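Local atomic coordinates of fructose 1-phosphate kinase (Staphylococcus aureus, PDB entry 2JG5), a protein that probably phosphorylates fructose 1-phosphate, and possibly tagatose 6-phosphate, with ATP to give the 1,6-bisphosphate, as a pfkB-family carbohydrate kinase. Residues Ala197-Tyr202 against Gly222-Asp227. Residues are numbered along the deposited sequence; the frame is centred on the assembly and turned at random.
Sequences ADVIKY and GAIYID
Val199 and Ile224 show in miniature how a helix is seated on a beta-sheet by branched aliphatic side chains. The terminal methyl CD1 of Ile224 reaches the root of the valine, 3.6 Å from Val199 CB, and lies equally near Val199 CG1; the two side chains cross at a slant. Val199 CG1, anti to the backbone N (chi1 178°), also comes to 3.9 Å from Ile224 CB, which places this methyl over the base of the isoleucine.

Two residues along the strand, on the same face of the sheet, Ile226 works differently and touches mainly backbone. Its CD1 sits 4.2 Å from Val199 O, and its CG2 4.0 Å from Ile200 O. Ile226 CD1 also lies 4.3 Å from Val199 CG1, so Val199 meets both isoleucines. Ile200 adds its backbone here, while its side chain touches Ser231 and Asp304.

The segment axes are 8.7 Å apart and inclined at 37°. Helix 196-208 covers one face of the antiparallel sheet holding strands 214-217, 223-226 and 230-235: Val199 and Ile226 both touch Val216, and Ile200 reaches Ser231. Ala223 and Tyr225 point to the other face, where helix 265-280 packs. The side-chain pairs are apolar, and Ile226 also lays methyls against polar carbonyl oxygens of the helix; all are van der Waals contacts, so cohesion here probably rests on shape and the exclusion of water rather than on directional bonds.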
loop_
_atom_site.group_PDB
_atom_site.type_symbol
_atom_site.label_atom_id
_atom_site.label_comp_id
_atom_site.label_asym_id
_atom_site.label_seq_id
_atom_site.Cartn_x
_atom_site.Cartn_y
_atom_site.Cartn_z
ATOM N N ALA A 197 -10.802 -43.038 -13.820
ATOM C CA ALA A 197 -10.716 -44.203 -12.918
ATOM C C ALA A 197 -9.583 -44.086 -11.879
ATOM O O ALA A 197 -9.750 -44.478 -10.726
ATOM C CB ALA A 197 -10.565 -45.521 -13.737
ATOM N N ASP A 198 -8.428 -43.567 -12.295
ATOM C CA ASP A 198 -7.312 -43.351 -11.381
ATOM C C ASP A 198 -7.654 -42.288 -10.352
ATOM O O ASP A 198 -7.293 -42.416 -9.187
ATOM C CB ASP A 198 -6.047 -42.955 -12.150
ATOM C CG ASP A 198 -5.236 -44.159 -12.621
ATOM O OD1 ASP A 198 -5.374 -45.259 -12.035
ATOM O OD2 ASP A 198 -4.454 -44.000 -13.588
ATOM N N VAL A 199 -8.353 -41.243 -10.780
ATOM C CA VAL A 199 -8.782 -40.179 -9.874
ATOM C C VAL A 199 -9.785 -40.695 -8.832
ATOM O O VAL A 199 -9.647 -40.390 -7.652
ATOM C CB VAL A 199 -9.347 -38.945 -10.638
ATOM C CG1 VAL A 199 -9.824 -37.878 -9.676
ATOM C CG2 VAL A 199 -8.306 -38.366 -11.593
ATOM N N ILE A 200 -10.771 -41.489 -9.266
ATOM C CA ILE A 200 -11.735 -42.107 -8.347
ATOM C C ILE A 200 -11.012 -42.957 -7.305
ATOM O O ILE A 200 -11.326 -42.890 -6.132
ATOM C CB ILE A 200 -12.777 -43.029 -9.065
ATOM C CG1 ILE A 200 -13.437 -42.345 -10.253
ATOM C CG2 ILE A 200 -13.855 -43.498 -8.090
ATOM C CD1 ILE A 200 -13.992 -43.331 -11.254
ATOM N N LYS A 201 -10.050 -43.763 -7.751
ATOM C CA LYS A 201 -9.348 -44.689 -6.865
ATOM C C LYS A 201 -8.664 -43.955 -5.702
ATOM O O LYS A 201 -9.051 -44.124 -4.544
ATOM C CB LYS A 201 -8.340 -45.516 -7.662
ATOM C CG LYS A 201 -7.635 -46.592 -6.851
ATOM C CD LYS A 201 -6.375 -47.057 -7.553
ATOM C CE LYS A 201 -5.721 -48.201 -6.806
ATOM N NZ LYS A 201 -4.441 -48.541 -7.454
ATOM N N TYR A 202 -7.677 -43.121 -6.026
ATOM C CA TYR A 202 -6.863 -42.423 -5.027
ATOM C C TYR A 202 -7.642 -41.375 -4.234
ATOM O O TYR A 202 -7.289 -41.065 -3.096
ATOM C CB TYR A 202 -5.604 -41.830 -5.679
ATOM C CG TYR A 202 -4.747 -42.898 -6.318
ATOM C CD1 TYR A 202 -4.129 -43.864 -5.539
ATOM C CD2 TYR A 202 -4.590 -42.971 -7.699
ATOM C CE1 TYR A 202 -3.363 -44.860 -6.107
ATOM C CE2 TYR A 202 -3.822 -43.975 -8.286
ATOM C CZ TYR A 202 -3.212 -44.916 -7.474
ATOM O OH TYR A 202 -2.437 -45.916 -8.012
ATOM N N GLY A 222 -12.100 -30.056 -16.206
ATOM C CA GLY A 222 -13.185 -30.239 -15.258
ATOM C C GLY A 222 -12.732 -30.655 -13.876
ATOM O O GLY A 222 -11.701 -30.200 -13.384
ATOM N N ALA A 223 -13.521 -31.516 -13.243
ATOM C CA ALA A 223 -13.253 -31.954 -11.877
ATOM C C ALA A 223 -13.953 -33.267 -11.583
ATOM O O ALA A 223 -14.886 -33.655 -12.280
ATOM C CB ALA A 223 -13.689 -30.880 -10.865
ATOM N N ILE A 224 -13.496 -33.950 -10.544
ATOM C CA ILE A 224 -14.157 -35.161 -10.092
ATOM C C ILE A 224 -14.498 -35.064 -8.616
ATOM O O ILE A 224 -13.647 -34.740 -7.782
ATOM C CB ILE A 224 -13.333 -36.437 -10.394
ATOM C CG1 ILE A 224 -13.182 -36.609 -11.915
ATOM C CG2 ILE A 224 -13.987 -37.668 -9.746
ATOM C CD1 ILE A 224 -12.285 -37.710 -12.341
ATOM N N TYR A 225 -15.760 -35.333 -8.310
ATOM C CA TYR A 225 -16.211 -35.426 -6.937
ATOM C C TYR A 225 -16.164 -36.899 -6.550
ATOM O O TYR A 225 -16.617 -37.750 -7.318
ATOM C CB TYR A 225 -17.635 -34.875 -6.808
ATOM C CG TYR A 225 -18.271 -35.167 -5.468
ATOM C CD1 TYR A 225 -18.189 -34.247 -4.416
ATOM C CD2 TYR A 225 -18.930 -36.374 -5.242
ATOM C CE1 TYR A 225 -18.767 -34.522 -3.189
ATOM C CE2 TYR A 225 -19.501 -36.662 -4.019
ATOM C CZ TYR A 225 -19.421 -35.733 -3.001
ATOM O OH TYR A 225 -19.997 -36.033 -1.795
ATOM N N ILE A 226 -15.606 -37.195 -5.376
ATOM C CA ILE A 226 -15.565 -38.573 -4.872
ATOM C C ILE A 226 -16.170 -38.696 -3.465
ATOM O O ILE A 226 -15.787 -37.964 -2.549
ATOM C CB ILE A 226 -14.125 -39.190 -4.862
ATOM C CG1 ILE A 226 -13.421 -39.032 -6.210
ATOM C CG2 ILE A 226 -14.173 -40.665 -4.466
ATOM C CD1 ILE A 226 -12.594 -37.762 -6.341
ATOM N N ASP A 227 -17.088 -39.655 -3.331
ATOM C CA ASP A 227 -17.834 -39.980 -2.111
ATOM C C ASP A 227 -17.478 -41.394 -1.698
ATOM O O ASP A 227 -16.778 -42.094 -2.435
ATOM C CB ASP A 227 -19.317 -40.025 -2.482
ATOM C CG ASP A 227 -20.178 -39.256 -1.552
ATOM O OD1 ASP A 227 -19.630 -38.539 -0.686
ATOM O OD2 ASP A 227 -21.409 -39.357 -1.712
#